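Local atomic coordinates of IMC sub-compartment protein ISP3 (Toxoplasma gondii, PDB entry 4CHJ), a protein that belongs to the inner membrane complex sub-compartment proteins, which are critical for replication of the parasite, and adopts a pleckstrin homology fold. Residues Ile64-Asn69 against Leu141-Lys146. Sequence-based numbering, arbitrary orientation.
Sequences IDRPKN and LDDEIK
Arg66 reaches from the turn after strand 57-65 to Glu144 on the C-terminal helix 131-149. The link is a long salt bridge, with Arg66 NH2 3.9 Å from Glu144 OE2. Glu144 OE2 lies at the edge of the guanidinium, in its plane, and Arg66 NE is also near, 4.0 Å from the same oxygen. The two planes are 70° apart, and of the two carboxylate oxygens OE2 is the one that approaches Arg66. Arg66 bends at chi3 (116°), which swings its end toward the helix. Glu144 bends at chi2 (-56°), which turns its carboxylate toward the turn.

The closer side of the contact is at Glu144, which is buried and also touches Leu84. Here Asn69 OD1 comes to 3.7 Å from Glu144 OE1 as the two side chains pass in opposite directions. Two oxygens meet, so this is proximity without a bond. Asn69 ND2 is hydrogen-bonded to Asp85 OD1, and Glu144 OE1 forms a salt bridge with Lys147 NZ of the same helix.

The looser side lies between Arg66 and Asp143, both partly exposed. Asp143 OD2 is 4.5 Å from Arg66 NH2, beyond salt-bridge range. Arg66 also touches Met39 and Glu43 of helix 32-44.

The type I turn Arg66-Asn69 links antiparallel strands 57-65 and 70-75 beside the C-terminal helix that packs against the sheet, as in PH domains. Only 124 Å² is buried in all. The pairs that meet are polar or charged, so the contact is probably electrostatic in the main. Glu144 is shared with Lys147, and its pull on Arg66 is probably weak.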
ATOM      1  N   ILE A  64     -10.772  -0.986  -3.018  1.00 57.30           N
ATOM      2  CA  ILE A  64     -10.837   0.167  -2.143  1.00 57.50           C
ATOM      3  C   ILE A  64     -12.260   0.712  -2.150  1.00 64.39           C
ATOM      4  O   ILE A  64     -12.820   0.991  -3.213  1.00 75.66           O
ATOM      5  CB  ILE A  64      -9.822   1.263  -2.565  1.00 60.35           C
ATOM      6  CG1 ILE A  64      -8.420   0.648  -2.751  1.00 61.58           C
ATOM      7  CG2 ILE A  64      -9.778   2.373  -1.523  1.00 64.06           C
ATOM      8  CD1 ILE A  64      -7.309   1.647  -3.049  1.00 59.84           C
ATOM      9  N   ASP A  65     -12.845   0.859  -0.967  1.00 66.30           N
ATOM     10  CA  ASP A  65     -14.085   1.603  -0.840  1.00 67.89           C
ATOM     11  C   ASP A  65     -13.796   2.851  -0.020  1.00 71.36           C
ATOM     12  O   ASP A  65     -13.693   2.788   1.203  1.00 72.59           O
ATOM     13  CB  ASP A  65     -15.147   0.748  -0.151  1.00 72.59           C
ATOM     14  CG  ASP A  65     -16.491   1.441  -0.071  1.00 83.11           C
ATOM     15  OD1 ASP A  65     -16.548   2.570   0.456  1.00 77.20           O
ATOM     16  OD2 ASP A  65     -17.492   0.855  -0.533  1.00 86.34           O
ATOM     17  N   ARG A  66     -13.662   3.965  -0.725  1.00 74.25           N
ATOM     18  CA  ARG A  66     -13.415   5.240  -0.096  1.00 78.78           C
ATOM     19  C   ARG A  66     -14.569   5.673   0.794  1.00 80.33           C
ATOM     20  O   ARG A  66     -14.330   6.187   1.886  1.00 71.13           O
ATOM     21  CB  ARG A  66     -13.103   6.307  -1.145  1.00 83.71           C
ATOM     22  CG  ARG A  66     -11.657   6.294  -1.609  1.00 89.19           C
ATOM     23  CD  ARG A  66     -11.273   7.602  -2.277  1.00 95.34           C
ATOM     24  NE  ARG A  66     -10.232   8.308  -1.535  1.00107.91           N
ATOM     25  CZ  ARG A  66      -9.533   9.327  -2.021  1.00103.72           C
ATOM     26  NH1 ARG A  66      -9.762   9.764  -3.250  1.00 97.98           N
ATOM     27  NH2 ARG A  66      -8.604   9.911  -1.278  1.00111.98           N
ATOM     28  N   PRO A  67     -15.817   5.477   0.370  1.00 77.03           N
ATOM     29  CA  PRO A  67     -16.882   5.963   1.267  1.00 80.69           C
ATOM     30  C   PRO A  67     -16.891   5.227   2.598  1.00 78.27           C
ATOM     31  O   PRO A  67     -17.120   5.842   3.637  1.00 78.94           O
ATOM     32  CB  PRO A  67     -18.177   5.663   0.501  1.00 82.83           C
ATOM     33  CG  PRO A  67     -17.792   5.689  -0.926  1.00 83.14           C
ATOM     34  CD  PRO A  67     -16.520   4.917  -0.887  1.00 83.93           C
ATOM     35  N   LYS A  68     -16.659   3.920   2.560  1.00 76.13           N
ATOM     36  CA  LYS A  68     -16.741   3.099   3.759  1.00 81.13           C
ATOM     37  C   LYS A  68     -15.451   3.099   4.582  1.00 73.96           C
ATOM     38  O   LYS A  68     -15.358   2.409   5.587  1.00 65.31           O
ATOM     39  CB  LYS A  68     -17.119   1.668   3.383  1.00 84.80           C
ATOM     40  CG  LYS A  68     -18.422   1.550   2.615  1.00 88.07           C
ATOM     41  CD  LYS A  68     -19.523   0.987   3.493  1.00 93.17           C
ATOM     42  CE  LYS A  68     -20.100  -0.291   2.911  1.00100.68           C
ATOM     43  NZ  LYS A  68     -20.902  -1.058   3.908  1.00111.15           N
ATOM     44  N   ASN A  69     -14.456   3.853   4.130  1.00 71.09           N
ATOM     45  CA  ASN A  69     -13.130   3.847   4.738  1.00 73.87           C
ATOM     46  C   ASN A  69     -12.597   2.444   5.045  1.00 71.62           C
ATOM     47  O   ASN A  69     -12.026   2.192   6.119  1.00 70.45           O
ATOM     48  CB  ASN A  69     -13.107   4.744   5.987  1.00 85.95           C
ATOM     49  CG  ASN A  69     -12.008   5.813   5.925  1.00 98.14           C
ATOM     50  OD1 ASN A  69     -11.799   6.464   4.884  1.00 89.18           O
ATOM     51  ND2 ASN A  69     -11.307   6.006   7.045  1.00 92.79           N
ATOM     52  N   LEU A 141      -2.181   6.194   0.355  1.00 56.43           N
ATOM     53  CA  LEU A 141      -1.933   5.941   1.767  1.00 52.22           C
ATOM     54  C   LEU A 141      -1.612   7.235   2.490  1.00 48.49           C
ATOM     55  O   LEU A 141      -2.035   7.447   3.619  1.00 56.99           O
ATOM     56  CB  LEU A 141      -0.796   4.937   1.949  1.00 48.94           C
ATOM     57  CG  LEU A 141      -1.120   3.479   1.635  1.00 50.23           C
ATOM     58  CD1 LEU A 141       0.016   2.572   2.071  1.00 50.52           C
ATOM     59  CD2 LEU A 141      -2.422   3.066   2.297  1.00 47.32           C
ATOM     60  N   ASP A 142      -0.852   8.097   1.832  1.00 48.92           N
ATOM     61  CA  ASP A 142      -0.445   9.354   2.427  1.00 56.57           C
ATOM     62  C   ASP A 142      -1.653  10.219   2.746  1.00 59.95           C
ATOM     63  O   ASP A 142      -1.714  10.838   3.801  1.00 59.15           O
ATOM     64  CB  ASP A 142       0.478  10.107   1.476  1.00 67.08           C
ATOM     65  CG  ASP A 142       1.794  10.471   2.113  1.00 81.64           C
ATOM     66  OD1 ASP A 142       1.785  11.247   3.090  1.00 86.95           O
ATOM     67  OD2 ASP A 142       2.838   9.983   1.636  1.00 85.15           O
ATOM     68  N   ASP A 143      -2.617  10.254   1.835  1.00 53.86           N
ATOM     69  CA  ASP A 143      -3.825  11.035   2.049  1.00 54.50           C
ATOM     70  C   ASP A 143      -4.624  10.521   3.237  1.00 54.59           C
ATOM     71  O   ASP A 143      -5.130  11.301   4.035  1.00 59.09           O
ATOM     72  CB  ASP A 143      -4.698  11.022   0.797  1.00 54.47           C
ATOM     73  CG  ASP A 143      -4.044  11.713  -0.371  1.00 57.55           C
ATOM     74  OD1 ASP A 143      -3.200  12.598  -0.141  1.00 69.82           O
ATOM     75  OD2 ASP A 143      -4.371  11.370  -1.523  1.00 70.78           O
ATOM     76  N   GLU A 144      -4.726   9.203   3.349  1.00 57.35           N
ATOM     77  CA  GLU A 144      -5.500   8.579   4.419  1.00 58.90           C
ATOM     78  C   GLU A 144      -4.876   8.857   5.758  1.00 53.06           C
ATOM     79  O   GLU A 144      -5.562   9.155   6.715  1.00 58.51           O
ATOM     80  CB  GLU A 144      -5.577   7.082   4.195  1.00 60.07           C
ATOM     81  CG  GLU A 144      -6.347   6.730   2.944  1.00 68.66           C
ATOM     82  CD  GLU A 144      -7.755   7.323   2.946  1.00 72.40           C
ATOM     83  OE1 GLU A 144      -8.321   7.497   4.057  1.00 62.34           O
ATOM     84  OE2 GLU A 144      -8.295   7.605   1.840  1.00 67.55           O
ATOM     85  N   ILE A 145      -3.558   8.823   5.791  1.00 54.42           N
ATOM     86  CA  ILE A 145      -2.798   9.063   7.010  1.00 62.81           C
ATOM     87  C   ILE A 145      -2.944  10.503   7.511  1.00 67.05           C
ATOM     88  O   ILE A 145      -3.114  10.735   8.701  1.00 69.62           O
ATOM     89  CB  ILE A 145      -1.314   8.762   6.770  1.00 56.42           C
ATOM     90  CG1 ILE A 145      -1.120   7.256   6.660  1.00 54.35           C
ATOM     91  CG2 ILE A 145      -0.449   9.345   7.887  1.00 53.24           C
ATOM     92  CD1 ILE A 145       0.222   6.863   6.103  1.00 51.51           C
ATOM     93  N   LYS A 146      -2.848  11.459   6.591  1.00 73.78           N
ATOM     94  CA  LYS A 146      -3.065  12.861   6.906  1.00 74.80           C
ATOM     95  C   LYS A 146      -4.466  13.064   7.467  1.00 73.89           C
ATOM     96  O   LYS A 146      -4.626  13.634   8.546  1.00 72.96           O
ATOM     97  CB  LYS A 146      -2.855  13.723   5.661  1.00 82.11           C
ATOM     98  CG  LYS A 146      -1.384  13.972   5.340  1.00 98.07           C
ATOM     99  CD  LYS A 146      -1.121  14.201   3.846  1.00114.34           C
ATOM    100  CE  LYS A 146      -1.460  15.626   3.401  1.00115.27           C
ATOM    101  NZ  LYS A 146      -0.623  16.085   2.252  1.00109.56           N
TER